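Long-range contacts in MUTM (fpg) protein (Thermus thermophilus, PDB 1EE8), which belongs to the MutM (Fpg) family, whose members join a beta-rich N-terminal domain to a helical H2TH domain and a zinc finger: residues R34-A39 with G102-V107; E63-L68 with G110-I115; N161-E166 with E196-A201; A171-F176 with A187-R192. All coordinates share one frame; numbering follows the deposited sequence.

Contacts 1 and 2 lie in the beta-rich N-terminal part, contacts 3 and 4 in the helical H2TH part, on the other side of the chain's centre. Contacts 1 and 2 meet along neighbouring strands: the N of Phe-105 lies 2.7 Å from the O of Val-65, and the CB of Phe-105 packs on the CD1 of Ile-115 at 3.5 Å. Contacts 3 and 4 share helix 184-203, with centres about 12 Å apart, and contact 4 is nested inside the loop that contact 3 closes. The centres of contacts 2 and 3 are about 25 Å apart. Nearest to the zinc ion is contact 4, where the side chain of Arg-172 comes within about 6 Å.

Contact 1 of 4, residues R34-A39 with G102-V107; sequences RNTALA and GRLFGV
Arg-34 and Phe-105 send their side chains out of the same face of the sheet, side by side and pointing the same way. In both residues CG stands beside the backbone N (chi1 -55° in Arg-34), and the arginine chain then runs extended from CG to NE. This lays it alongside the aromatic ring, until NH1 of Arg-34 meets CE1 of Phe-105 at 3.4 Å. The nitrogen arrives at the ring's rim, near its plane, and the two flat groups are turned 72° apart, so there is no stacking. Ala-31 O holds the arginine's NE. Further along, NH2 of Arg-34 comes within 4.4 Å of NE of Arg-103, whose own NH2 is taken up by Gly-102 O and Arg-100 O.

The pairing beneath is a parallel beta bridge in which Arg-34 uses both its backbone groups: its N donates to Leu-104 O (3.0 Å) and its O accepts from Gly-106 N (2.8 Å). The short strand 33-34 thus forms an edge of the sheet beside strand 103-108. Asn-35, a residue type that tolerates positive phi well, ends the strand pairing and curls the chain into a helical turn that stays beside Gly-106. Its O approaches CA of Gly-106 to 3.2 Å in a CA-H...O contact, an approach allowed by the glycine's lack of a side chain. Within the turn Leu-38 rests CD2 over Gly-106 O (4.0 Å) and also touches Ala-37 of the second subunit.

The chemistry implies that backbone polarity joins the segments, while Arg-34 runs past the rim of Phe-105, the like charges of the two arginines probably eased by the carbonyls they bind.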
loop_
_atom_site.group_PDB
_atom_site.type_symbol
_atom_site.label_atom_id
_atom_site.label_comp_id
_atom_site.label_asym_id
_atom_site.label_seq_id
_atom_site.Cartn_x
_atom_site.Cartn_y
_atom_site.Cartn_z
ATOM N N ARG A 34 0.071 -9.566 -3.326
ATOM C CA ARG A 34 -0.339 -8.801 -2.160
ATOM C C ARG A 34 0.329 -7.466 -1.922
ATOM O O ARG A 34 1.555 -7.342 -2.012
ATOM C CB ARG A 34 -0.155 -9.670 -0.922
ATOM C CG ARG A 34 -0.868 -11.001 -1.013
ATOM C CD ARG A 34 -0.358 -11.977 0.041
ATOM N NE ARG A 34 -0.887 -13.317 -0.197
ATOM C CZ ARG A 34 -0.319 -14.439 0.236
ATOM N NH1 ARG A 34 0.808 -14.391 0.936
ATOM N NH2 ARG A 34 -0.881 -15.611 -0.033
ATOM N N ASN A 35 -0.498 -6.472 -1.603
ATOM C CA ASN A 35 -0.025 -5.127 -1.300
ATOM C C ASN A 35 0.898 -4.555 -2.361
ATOM O O ASN A 35 1.868 -3.879 -2.034
ATOM C CB ASN A 35 0.700 -5.136 0.051
ATOM C CG ASN A 35 -0.179 -5.644 1.176
ATOM O OD1 ASN A 35 0.115 -6.663 1.810
ATOM N ND2 ASN A 35 -1.270 -4.941 1.425
ATOM N N THR A 36 0.605 -4.810 -3.628
ATOM C CA THR A 36 1.458 -4.287 -4.690
ATOM C C THR A 36 1.314 -2.770 -4.864
ATOM O O THR A 36 2.225 -2.121 -5.367
ATOM C CB THR A 36 1.175 -4.991 -6.035
ATOM O OG1 THR A 36 -0.205 -4.823 -6.385
ATOM C CG2 THR A 36 1.486 -6.473 -5.926
ATOM N N ALA A 37 0.189 -2.204 -4.434
ATOM C CA ALA A 37 -0.025 -0.756 -4.563
ATOM C C ALA A 37 1.057 0.011 -3.803
ATOM O O ALA A 37 1.361 1.161 -4.109
ATOM C CB ALA A 37 -1.403 -0.372 -4.034
ATOM N N LEU A 38 1.645 -0.649 -2.815
ATOM C CA LEU A 38 2.690 -0.043 -2.008
ATOM C C LEU A 38 3.888 0.350 -2.862
ATOM O O LEU A 38 4.564 1.346 -2.596
ATOM C CB LEU A 38 3.131 -1.036 -0.937
ATOM C CG LEU A 38 3.430 -0.482 0.449
ATOM C CD1 LEU A 38 2.176 0.151 1.008
ATOM C CD2 LEU A 38 3.917 -1.604 1.349
ATOM N N ALA A 39 4.138 -0.442 -3.896
ATOM C CA ALA A 39 5.269 -0.234 -4.792
ATOM C C ALA A 39 5.049 0.789 -5.898
ATOM O O ALA A 39 6.010 1.284 -6.486
ATOM C CB ALA A 39 5.662 -1.574 -5.424
ATOM N N GLY A 102 3.731 -18.590 -8.600
ATOM C CA GLY A 102 4.415 -17.349 -8.286
ATOM C C GLY A 102 3.615 -16.456 -7.349
ATOM O O GLY A 102 2.390 -16.537 -7.282
ATOM N N ARG A 103 4.317 -15.600 -6.617
ATOM C CA ARG A 103 3.677 -14.675 -5.696
ATOM C C ARG A 103 4.416 -13.343 -5.742
ATOM O O ARG A 103 5.588 -13.297 -6.102
ATOM C CB ARG A 103 3.727 -15.227 -4.266
ATOM C CG ARG A 103 2.938 -16.513 -4.045
ATOM C CD ARG A 103 1.449 -16.237 -3.967
ATOM N NE ARG A 103 0.682 -17.447 -3.671
ATOM C CZ ARG A 103 0.447 -18.421 -4.548
ATOM N NH1 ARG A 103 -0.260 -19.487 -4.188
ATOM N NH2 ARG A 103 0.905 -18.330 -5.788
ATOM N N LEU A 104 3.716 -12.267 -5.403
ATOM C CA LEU A 104 4.324 -10.940 -5.352
ATOM C C LEU A 104 3.979 -10.380 -3.980
ATOM O O LEU A 104 2.862 -10.566 -3.493
ATOM C CB LEU A 104 3.766 -10.009 -6.438
ATOM C CG LEU A 104 4.233 -10.195 -7.890
ATOM C CD1 LEU A 104 3.599 -9.099 -8.762
ATOM C CD2 LEU A 104 5.760 -10.138 -7.975
ATOM N N PHE A 105 4.937 -9.699 -3.365
ATOM C CA PHE A 105 4.737 -9.123 -2.043
ATOM C C PHE A 105 5.212 -7.682 -1.974
ATOM O O PHE A 105 6.394 -7.396 -2.181
ATOM C CB PHE A 105 5.513 -9.918 -0.991
ATOM C CG PHE A 105 5.176 -11.376 -0.949
ATOM C CD1 PHE A 105 4.138 -11.842 -0.146
ATOM C CD2 PHE A 105 5.915 -12.291 -1.690
ATOM C CE1 PHE A 105 3.844 -13.205 -0.079
ATOM C CE2 PHE A 105 5.626 -13.660 -1.628
ATOM C CZ PHE A 105 4.588 -14.112 -0.817
ATOM N N GLY A 106 4.289 -6.775 -1.685
ATOM C CA GLY A 106 4.657 -5.381 -1.535
ATOM C C GLY A 106 4.914 -5.256 -0.046
ATOM O O GLY A 106 4.041 -5.577 0.761
ATOM N N VAL A 107 6.103 -4.817 0.334
ATOM C CA VAL A 107 6.413 -4.700 1.756
ATOM C C VAL A 107 7.332 -3.530 2.075
ATOM O O VAL A 107 8.088 -3.080 1.222
ATOM C CB VAL A 107 7.120 -5.969 2.277
ATOM C CG1 VAL A 107 6.214 -7.195 2.125
ATOM C CG2 VAL A 107 8.424 -6.165 1.526
#

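Contact 2 of 4, residues E63-L68 with G110-I115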
loop_
_atom_site.group_PDB
_atom_site.type_symbol
_atom_site.label_atom_id
_atom_site.label_comp_id
_atom_site.label_asym_id
_atom_site.label_seq_id
_atom_site.Cartn_x
_atom_site.Cartn_y
_atom_site.Cartn_z
ATOM N N GLU A 63 9.859 -2.557 -0.871
ATOM C CA GLU A 63 10.401 -3.641 -1.676
ATOM C C GLU A 63 9.270 -4.439 -2.307
ATOM O O GLU A 63 8.249 -4.705 -1.673
ATOM C CB GLU A 63 11.266 -4.594 -0.834
ATOM C CG GLU A 63 12.497 -3.957 -0.210
ATOM C CD GLU A 63 13.362 -4.954 0.549
ATOM O OE1 GLU A 63 12.863 -5.600 1.499
ATOM O OE2 GLU A 63 14.552 -5.086 0.198
ATOM N N LEU A 64 9.444 -4.798 -3.571
ATOM C CA LEU A 64 8.459 -5.621 -4.241
ATOM C C LEU A 64 9.175 -6.957 -4.346
ATOM O O LEU A 64 10.121 -7.113 -5.117
ATOM C CB LEU A 64 8.120 -5.075 -5.625
ATOM C CG LEU A 64 7.022 -5.834 -6.379
ATOM C CD1 LEU A 64 5.741 -5.871 -5.554
ATOM C CD2 LEU A 64 6.768 -5.154 -7.715
ATOM N N VAL A 65 8.743 -7.910 -3.532
ATOM C CA VAL A 65 9.362 -9.217 -3.534
ATOM C C VAL A 65 8.625 -10.123 -4.495
ATOM O O VAL A 65 7.392 -10.151 -4.515
ATOM C CB VAL A 65 9.360 -9.832 -2.114
ATOM C CG1 VAL A 65 9.951 -11.244 -2.144
ATOM C CG2 VAL A 65 10.160 -8.942 -1.178
ATOM N N ALA A 66 9.384 -10.850 -5.302
ATOM C CA ALA A 66 8.793 -11.758 -6.262
ATOM C C ALA A 66 9.315 -13.170 -6.080
ATOM O O ALA A 66 10.523 -13.393 -5.963
ATOM C CB ALA A 66 9.072 -11.277 -7.696
ATOM N N HIS A 67 8.387 -14.115 -6.037
ATOM C CA HIS A 67 8.709 -15.528 -5.918
ATOM C C HIS A 67 8.159 -16.127 -7.203
ATOM O O HIS A 67 6.958 -16.087 -7.445
ATOM C CB HIS A 67 8.019 -16.147 -4.698
ATOM C CG HIS A 67 7.993 -17.641 -4.723
ATOM N ND1 HIS A 67 9.139 -18.403 -4.823
ATOM C CD2 HIS A 67 6.960 -18.517 -4.705
ATOM C CE1 HIS A 67 8.813 -19.682 -4.868
ATOM N NE2 HIS A 67 7.496 -19.778 -4.798
ATOM N N LEU A 68 9.048 -16.667 -8.030
ATOM C CA LEU A 68 8.657 -17.228 -9.317
ATOM C C LEU A 68 7.872 -18.529 -9.253
ATOM O O LEU A 68 6.936 -18.736 -10.029
ATOM C CB LEU A 68 9.898 -17.417 -10.193
ATOM C CG LEU A 68 10.727 -16.143 -10.388
ATOM C CD1 LEU A 68 11.793 -16.370 -11.452
ATOM C CD2 LEU A 68 9.820 -14.999 -10.806
ATOM N N GLY A 110 12.539 -4.710 4.384
ATOM C CA GLY A 110 12.916 -5.556 5.502
ATOM C C GLY A 110 11.785 -6.303 6.191
ATOM O O GLY A 110 12.029 -7.326 6.839
ATOM N N ASP A 111 10.554 -5.811 6.058
ATOM C CA ASP A 111 9.408 -6.451 6.708
ATOM C C ASP A 111 9.010 -7.741 6.005
ATOM O O ASP A 111 8.137 -7.753 5.135
ATOM C CB ASP A 111 8.218 -5.486 6.761
ATOM C CG ASP A 111 6.975 -6.118 7.372
ATOM O OD1 ASP A 111 7.116 -7.005 8.244
ATOM O OD2 ASP A 111 5.852 -5.717 6.992
ATOM N N TYR A 112 9.646 -8.834 6.408
ATOM C CA TYR A 112 9.383 -10.128 5.801
ATOM C C TYR A 112 8.486 -11.036 6.633
ATOM O O TYR A 112 8.475 -12.255 6.441
ATOM C CB TYR A 112 10.717 -10.811 5.503
ATOM C CG TYR A 112 11.622 -9.981 4.610
ATOM C CD1 TYR A 112 13.006 -10.077 4.708
ATOM C CD2 TYR A 112 11.091 -9.102 3.667
ATOM C CE1 TYR A 112 13.846 -9.321 3.890
ATOM C CE2 TYR A 112 11.923 -8.339 2.843
ATOM C CZ TYR A 112 13.297 -8.458 2.962
ATOM O OH TYR A 112 14.124 -7.720 2.149
ATOM N N ARG A 113 7.718 -10.438 7.542
ATOM C CA ARG A 113 6.803 -11.194 8.395
ATOM C C ARG A 113 5.878 -12.085 7.572
ATOM O O ARG A 113 5.383 -13.100 8.060
ATOM C CB ARG A 113 5.955 -10.243 9.246
ATOM C CG ARG A 113 6.696 -9.586 10.399
ATOM C CD ARG A 113 5.792 -8.603 11.132
ATOM N NE ARG A 113 5.364 -7.511 10.263
ATOM C CZ ARG A 113 4.433 -6.617 10.583
ATOM N NH1 ARG A 113 4.113 -5.659 9.724
ATOM N NH2 ARG A 113 3.817 -6.681 11.759
ATOM N N GLU A 114 5.644 -11.697 6.323
ATOM C CA GLU A 114 4.782 -12.463 5.433
ATOM C C GLU A 114 5.596 -13.432 4.588
ATOM O O GLU A 114 5.046 -14.349 3.981
ATOM C CB GLU A 114 3.999 -11.520 4.520
ATOM C CG GLU A 114 2.889 -10.753 5.224
ATOM C CD GLU A 114 2.336 -9.617 4.383
ATOM O OE1 GLU A 114 1.237 -9.121 4.711
ATOM O OE2 GLU A 114 3.003 -9.210 3.404
ATOM N N ILE A 115 6.908 -13.225 4.565
ATOM C CA ILE A 115 7.824 -14.060 3.794
ATOM C C ILE A 115 8.958 -14.505 4.724
ATOM O O ILE A 115 10.127 -14.187 4.499
ATOM C CB ILE A 115 8.420 -13.253 2.624
ATOM C CG1 ILE A 115 7.377 -12.262 2.099
ATOM C CG2 ILE A 115 8.829 -14.191 1.495
ATOM C CD1 ILE A 115 7.951 -11.169 1.228
#
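Glu-63 reaches from its strand to the loop with one carboxylate oxygen, and that oxygen serves two donors. The hydroxyl of Tyr-112 gives its proton to OE1 of Glu-63 over 2.6 Å, arriving on the syn side, 18° out of the carboxylate plane. The backbone N of Gly-110 donates to the same OE1 at 3.0 Å along a fairly straight bond, but from above the plane. OE2 of Glu-63 is engaged too, in a salt bridge with Arg-109, which would favour the charged carboxylate. The glutamate chain stretches out beyond CG and crosses the tyrosine side chain at about a right angle; carboxylate and ring planes nonetheless lie only 16° apart, with OE1 at the ring's edge. Gly-110 sits at a positive phi (92°) that suits glycine, and its O lies over one face of the Tyr-112 ring.

Strand 62-67 runs inside the sheet of the N-terminal domain, between strands 53-58 and 103-108, and the loop covers this part of the sheet on its way to helix 117-120. There Ile-115 and Val-65 meet tip to tip, CD1 of Ile-115 lying 3.9 Å from CB of Val-65. Branched aliphatic residues suit this buried spot, where Phe-53 and Phe-105 also touch both. At the outer side of the loop, Arg-113 grips Asp-111 side-on: NE to OD1 at 2.7 Å and NH1 to OD2 at 3.2 Å.

Contact 3 of 4, residues N161-E166 with E196-A201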
loop_
_atom_site.group_PDB
_atom_site.type_symbol
_atom_site.label_atom_id
_atom_site.label_comp_id
_atom_site.label_asym_id
_atom_site.label_seq_id
_atom_site.Cartn_x
_atom_site.Cartn_y
_atom_site.Cartn_z
ATOM N N ASN A 161 15.921 -28.861 -7.025
ATOM C CA ASN A 161 16.139 -30.188 -7.578
ATOM C C ASN A 161 17.244 -30.284 -8.621
ATOM O O ASN A 161 18.122 -31.143 -8.525
ATOM C CB ASN A 161 14.835 -30.715 -8.178
ATOM C CG ASN A 161 13.877 -31.226 -7.122
ATOM O OD1 ASN A 161 14.254 -32.015 -6.252
ATOM N ND2 ASN A 161 12.633 -30.770 -7.186
ATOM N N ILE A 162 17.195 -29.413 -9.624
ATOM C CA ILE A 162 18.185 -29.437 -10.697
ATOM C C ILE A 162 19.632 -29.357 -10.220
ATOM O O ILE A 162 20.437 -30.255 -10.483
ATOM C CB ILE A 162 17.938 -28.293 -11.707
ATOM C CG1 ILE A 162 16.607 -28.524 -12.428
ATOM C CG2 ILE A 162 19.086 -28.218 -12.720
ATOM C CD1 ILE A 162 16.280 -27.475 -13.466
ATOM N N TYR A 163 19.960 -28.292 -9.499
ATOM C CA TYR A 163 21.321 -28.117 -9.048
ATOM C C TYR A 163 21.746 -29.014 -7.904
ATOM O O TYR A 163 22.939 -29.274 -7.734
ATOM C CB TYR A 163 21.556 -26.635 -8.776
ATOM C CG TYR A 163 21.289 -25.861 -10.047
ATOM C CD1 TYR A 163 20.135 -25.101 -10.196
ATOM C CD2 TYR A 163 22.133 -25.996 -11.153
ATOM C CE1 TYR A 163 19.817 -24.502 -11.414
ATOM C CE2 TYR A 163 21.822 -25.403 -12.378
ATOM C CZ TYR A 163 20.661 -24.658 -12.499
ATOM O OH TYR A 163 20.340 -24.085 -13.705
ATOM N N ALA A 164 20.791 -29.506 -7.121
ATOM C CA ALA A 164 21.153 -30.435 -6.057
ATOM C C ALA A 164 21.583 -31.721 -6.783
ATOM O O ALA A 164 22.666 -32.253 -6.536
ATOM C CB ALA A 164 19.966 -30.717 -5.149
ATOM N N ASP A 165 20.731 -32.203 -7.687
ATOM C CA ASP A 165 21.033 -33.413 -8.453
ATOM C C ASP A 165 22.382 -33.280 -9.183
ATOM O O ASP A 165 23.232 -34.170 -9.104
ATOM C CB ASP A 165 19.929 -33.693 -9.487
ATOM C CG ASP A 165 18.651 -34.252 -8.864
ATOM O OD1 ASP A 165 18.543 -34.280 -7.621
ATOM O OD2 ASP A 165 17.750 -34.664 -9.627
ATOM N N GLU A 166 22.587 -32.166 -9.883
ATOM C CA GLU A 166 23.831 -31.979 -10.620
ATOM C C GLU A 166 25.061 -31.861 -9.717
ATOM O O GLU A 166 26.128 -32.360 -10.050
ATOM C CB GLU A 166 23.732 -30.752 -11.536
ATOM C CG GLU A 166 22.776 -30.931 -12.718
ATOM C CD GLU A 166 23.196 -32.058 -13.653
ATOM O OE1 GLU A 166 22.392 -32.990 -13.852
ATOM O OE2 GLU A 166 24.327 -32.009 -14.193
ATOM N N GLU A 196 30.594 -24.776 -7.949
ATOM C CA GLU A 196 30.985 -24.772 -9.363
ATOM C C GLU A 196 29.782 -24.879 -10.291
ATOM O O GLU A 196 29.694 -24.175 -11.293
ATOM C CB GLU A 196 31.913 -25.941 -9.677
ATOM C CG GLU A 196 33.235 -25.946 -8.954
ATOM C CD GLU A 196 34.074 -27.146 -9.348
ATOM O OE1 GLU A 196 34.403 -27.270 -10.549
ATOM O OE2 GLU A 196 34.395 -27.967 -8.464
ATOM N N VAL A 197 28.865 -25.785 -9.968
ATOM C CA VAL A 197 27.682 -25.971 -10.799
ATOM C C VAL A 197 26.839 -24.704 -10.838
ATOM O O VAL A 197 26.371 -24.292 -11.896
ATOM C CB VAL A 197 26.817 -27.154 -10.295
ATOM C CG1 VAL A 197 25.532 -27.249 -11.101
ATOM C CG2 VAL A 197 27.594 -28.450 -10.427
ATOM N N LEU A 198 26.655 -24.075 -9.686
ATOM C CA LEU A 198 25.857 -22.859 -9.632
ATOM C C LEU A 198 26.550 -21.757 -10.415
ATOM O O LEU A 198 25.924 -21.076 -11.228
ATOM C CB LEU A 198 25.637 -22.430 -8.178
ATOM C CG LEU A 198 24.752 -23.346 -7.321
ATOM C CD1 LEU A 198 24.681 -22.797 -5.888
ATOM C CD2 LEU A 198 23.344 -23.430 -7.921
ATOM N N ALA A 199 27.850 -21.599 -10.179
ATOM C CA ALA A 199 28.629 -20.577 -10.870
ATOM C C ALA A 199 28.557 -20.819 -12.375
ATOM O O ALA A 199 28.395 -19.884 -13.153
ATOM C CB ALA A 199 30.095 -20.604 -10.390
ATOM N N GLU A 200 28.672 -22.082 -12.779
ATOM C CA GLU A 200 28.598 -22.429 -14.193
ATOM C C GLU A 200 27.196 -22.166 -14.753
ATOM O O GLU A 200 27.047 -21.599 -15.838
ATOM C CB GLU A 200 28.977 -23.903 -14.398
ATOM C CG GLU A 200 30.477 -24.174 -14.301
ATOM C CD GLU A 200 30.822 -25.653 -14.363
ATOM O OE1 GLU A 200 30.138 -26.398 -15.100
ATOM O OE2 GLU A 200 31.790 -26.066 -13.684
ATOM N N ALA A 201 26.173 -22.572 -14.004
ATOM C CA ALA A 201 24.790 -22.379 -14.435
ATOM C C ALA A 201 24.510 -20.895 -14.646
ATOM O O ALA A 201 23.807 -20.513 -15.581
ATOM C CB ALA A 201 23.837 -22.950 -13.398
#
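Tyr-163 turns the CD2-CE2 edge of its ring to helix 184-203, and three residues of that helix touch the side chain at different places. CG1 of Val-197 meets CD2 of Tyr-163 at 3.6 Å, in the plane of the ring and at its edge. CB of Ala-201 comes obliquely against CE2 of the tyrosine, at a tight 3.3 Å that only so small a side chain readily permits. Leu-198 packs at the root of the ring, its CD2 lying 3.8 Å from both CB and CG of Tyr-163. CG2 of Ile-162 sits over the centre of one ring face. The hydroxyl, still beside the methyl of Ala-201, hydrogen-bonds with Glu-5 and Ser-207.

Glu-166 divides its roles. Its CB packs on CG1 of Val-197 (4.0 Å), while a bend at chi2 (-62°) swings the carboxylate away. There backbone N-H groups satisfy both oxygens, OE2 from Ala-229 and OE1 from Val-230 and Tyr-231, and would probably stabilise a charged carboxylate in this buried place.

The short segments cross at 129°, with axes 9.9 Å apart. This packing belongs to the H2TH domain: helices 146-152 and 161-170 probably form the helix-two-turn-helix pair, and helix 184-203 packs across the second of them.

Contact 4 of 4, residues A171-F176 with A187-R192; sequences ARLSPF and ARRLYR
Ala-171 presses its methyl onto the backbone of helix 184-203, CB lying 3.7 Å from CA of Leu-190, a closeness to which a small side chain is well suited. Beside it Leu-173 and Leu-190 lie aslant each other, CD1 of Leu-173 resting 3.7 Å from CB of Leu-190. These three residues form the buried, close-packed part, and Leu-190 carries it on to Phe-135, Leu-146 and Leu-150 of neighbouring helices.

The segment 171-176 opens within the Schellman motif that ends helix 161-170 of the H2TH domain, with Arg-172 at positive phi (54°). The arginine turns away from the contact, toward Phe-169 and Cys-261, one of the four zinc-binding cysteines.

Toward solvent the contact becomes polar, and is reached by a longer side chain. Arg-189 bends at chi2 and chi3 so that its guanidinium grips one carbonyl side-on: NE donates to Ala-171 O at 3.0 Å and NH1 to the same oxygen at 3.3 Å. That oxygen lies nearly in the guanidinium plane, and the bond from NE is the straighter. The remaining NH2 pairs with Glu-185, one turn back along the helix, which steadies the guanidinium. CD2 of Leu-173 brushes NH1 of Arg-189 at 3.6 Å, where the apolar and charged sides adjoin.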
loop_
_atom_site.group_PDB
_atom_site.type_symbol
_atom_site.label_atom_id
_atom_site.label_comp_id
_atom_site.label_asym_id
_atom_site.label_seq_id
_atom_site.Cartn_x
_atom_site.Cartn_y
_atom_site.Cartn_z
ATOM N N ALA A 171 29.988 -34.373 -7.531
ATOM C CA ALA A 171 30.741 -34.780 -6.345
ATOM C C ALA A 171 30.733 -36.293 -6.143
ATOM O O ALA A 171 31.345 -36.803 -5.206
ATOM C CB ALA A 171 30.168 -34.089 -5.108
ATOM N N ARG A 172 30.033 -37.005 -7.020
ATOM C CA ARG A 172 29.936 -38.459 -6.947
ATOM C C ARG A 172 29.458 -38.950 -5.581
ATOM O O ARG A 172 30.071 -39.832 -4.970
ATOM C CB ARG A 172 31.288 -39.093 -7.289
ATOM C CG ARG A 172 31.810 -38.729 -8.686
ATOM C CD ARG A 172 30.909 -39.274 -9.781
ATOM N NE ARG A 172 31.557 -39.235 -11.094
ATOM C CZ ARG A 172 31.681 -38.153 -11.855
ATOM N NH1 ARG A 172 31.192 -36.984 -11.457
ATOM N NH2 ARG A 172 32.319 -38.239 -13.018
ATOM N N LEU A 173 28.351 -38.388 -5.115
ATOM C CA LEU A 173 27.782 -38.760 -3.824
ATOM C C LEU A 173 26.326 -39.183 -3.952
ATOM O O LEU A 173 25.578 -38.661 -4.784
ATOM C CB LEU A 173 27.888 -37.587 -2.846
ATOM C CG LEU A 173 29.300 -37.166 -2.445
ATOM C CD1 LEU A 173 29.242 -35.915 -1.568
ATOM C CD2 LEU A 173 29.976 -38.315 -1.707
ATOM N N SER A 174 25.923 -40.137 -3.123
ATOM C CA SER A 174 24.551 -40.607 -3.153
ATOM C C SER A 174 23.599 -39.551 -2.607
ATOM O O SER A 174 23.830 -38.983 -1.542
ATOM C CB SER A 174 24.396 -41.873 -2.326
ATOM O OG SER A 174 23.029 -42.194 -2.200
ATOM N N PRO A 175 22.512 -39.277 -3.338
ATOM C CA PRO A 175 21.533 -38.282 -2.899
ATOM C C PRO A 175 20.739 -38.815 -1.710
ATOM O O PRO A 175 20.215 -38.051 -0.900
ATOM C CB PRO A 175 20.631 -38.117 -4.122
ATOM C CG PRO A 175 21.471 -38.604 -5.270
ATOM C CD PRO A 175 22.183 -39.773 -4.682
ATOM N N PHE A 176 20.684 -40.138 -1.602
ATOM C CA PHE A 176 19.893 -40.797 -0.571
ATOM C C PHE A 176 20.546 -41.186 0.750
ATOM O O PHE A 176 19.846 -41.534 1.703
ATOM C CB PHE A 176 19.223 -42.020 -1.197
ATOM C CG PHE A 176 18.717 -41.770 -2.588
ATOM C CD1 PHE A 176 19.439 -42.210 -3.696
ATOM C CD2 PHE A 176 17.552 -41.040 -2.794
ATOM C CE1 PHE A 176 19.012 -41.923 -4.985
ATOM C CE2 PHE A 176 17.117 -40.748 -4.084
ATOM C CZ PHE A 176 17.848 -41.189 -5.182
ATOM N N ALA A 187 32.256 -34.232 2.192
ATOM C CA ALA A 187 31.586 -32.946 2.355
ATOM C C ALA A 187 32.304 -31.857 1.575
ATOM O O ALA A 187 31.665 -30.972 1.011
ATOM C CB ALA A 187 31.514 -32.566 3.831
ATOM N N ARG A 188 33.631 -31.905 1.550
ATOM C CA ARG A 188 34.383 -30.900 0.804
ATOM C C ARG A 188 34.120 -31.017 -0.705
ATOM O O ARG A 188 34.113 -30.013 -1.418
ATOM C CB ARG A 188 35.889 -31.013 1.084
ATOM C CG ARG A 188 36.334 -30.368 2.402
ATOM C CD ARG A 188 37.769 -29.835 2.320
ATOM N NE ARG A 188 38.180 -29.121 3.534
ATOM C CZ ARG A 188 38.449 -29.706 4.700
ATOM N NH1 ARG A 188 38.357 -31.023 4.820
ATOM N NH2 ARG A 188 38.800 -28.974 5.749
ATOM N N ARG A 189 33.915 -32.239 -1.196
ATOM C CA ARG A 189 33.638 -32.430 -2.619
ATOM C C ARG A 189 32.275 -31.836 -2.967
ATOM O O ARG A 189 32.120 -31.156 -3.981
ATOM C CB ARG A 189 33.639 -33.912 -2.992
ATOM C CG ARG A 189 35.005 -34.553 -3.041
ATOM C CD ARG A 189 35.076 -35.562 -4.179
ATOM N NE ARG A 189 34.081 -36.623 -4.058
ATOM C CZ ARG A 189 34.169 -37.642 -3.214
ATOM N NH1 ARG A 189 33.211 -38.560 -3.181
ATOM N NH2 ARG A 189 35.220 -37.750 -2.407
ATOM N N LEU A 190 31.290 -32.103 -2.115
ATOM C CA LEU A 190 29.943 -31.595 -2.326
ATOM C C LEU A 190 29.933 -30.068 -2.242
ATOM O O LEU A 190 29.214 -29.394 -2.988
ATOM C CB LEU A 190 28.995 -32.198 -1.285
ATOM C CG LEU A 190 27.511 -31.848 -1.425
ATOM C CD1 LEU A 190 27.058 -32.089 -2.858
ATOM C CD2 LEU A 190 26.696 -32.685 -0.456
ATOM N N TYR A 191 30.745 -29.527 -1.338
ATOM C CA TYR A 191 30.854 -28.081 -1.150
ATOM C C TYR A 191 31.371 -27.427 -2.419
ATOM O O TYR A 191 30.817 -26.442 -2.897
ATOM C CB TYR A 191 31.814 -27.771 0.007
ATOM C CG TYR A 191 32.113 -26.297 0.212
ATOM C CD1 TYR A 191 31.205 -25.460 0.865
ATOM C CD2 TYR A 191 33.301 -25.738 -0.255
ATOM C CE1 TYR A 191 31.475 -24.103 1.049
ATOM C CE2 TYR A 191 33.583 -24.388 -0.078
ATOM C CZ TYR A 191 32.666 -23.575 0.577
ATOM O OH TYR A 191 32.948 -22.240 0.767
ATOM N N ARG A 192 32.440 -27.991 -2.965
ATOM C CA ARG A 192 33.064 -27.468 -4.171
ATOM C C ARG A 192 32.189 -27.672 -5.414
ATOM O O ARG A 192 32.034 -26.764 -6.243
ATOM C CB ARG A 192 34.422 -28.151 -4.356
ATOM C CG ARG A 192 35.227 -27.679 -5.546
ATOM C CD ARG A 192 36.581 -28.387 -5.572
ATOM N NE ARG A 192 37.238 -28.276 -6.872
ATOM C CZ ARG A 192 38.392 -28.860 -7.172
ATOM N NH1 ARG A 192 39.018 -29.596 -6.260
ATOM N NH2 ARG A 192 38.921 -28.711 -8.380
#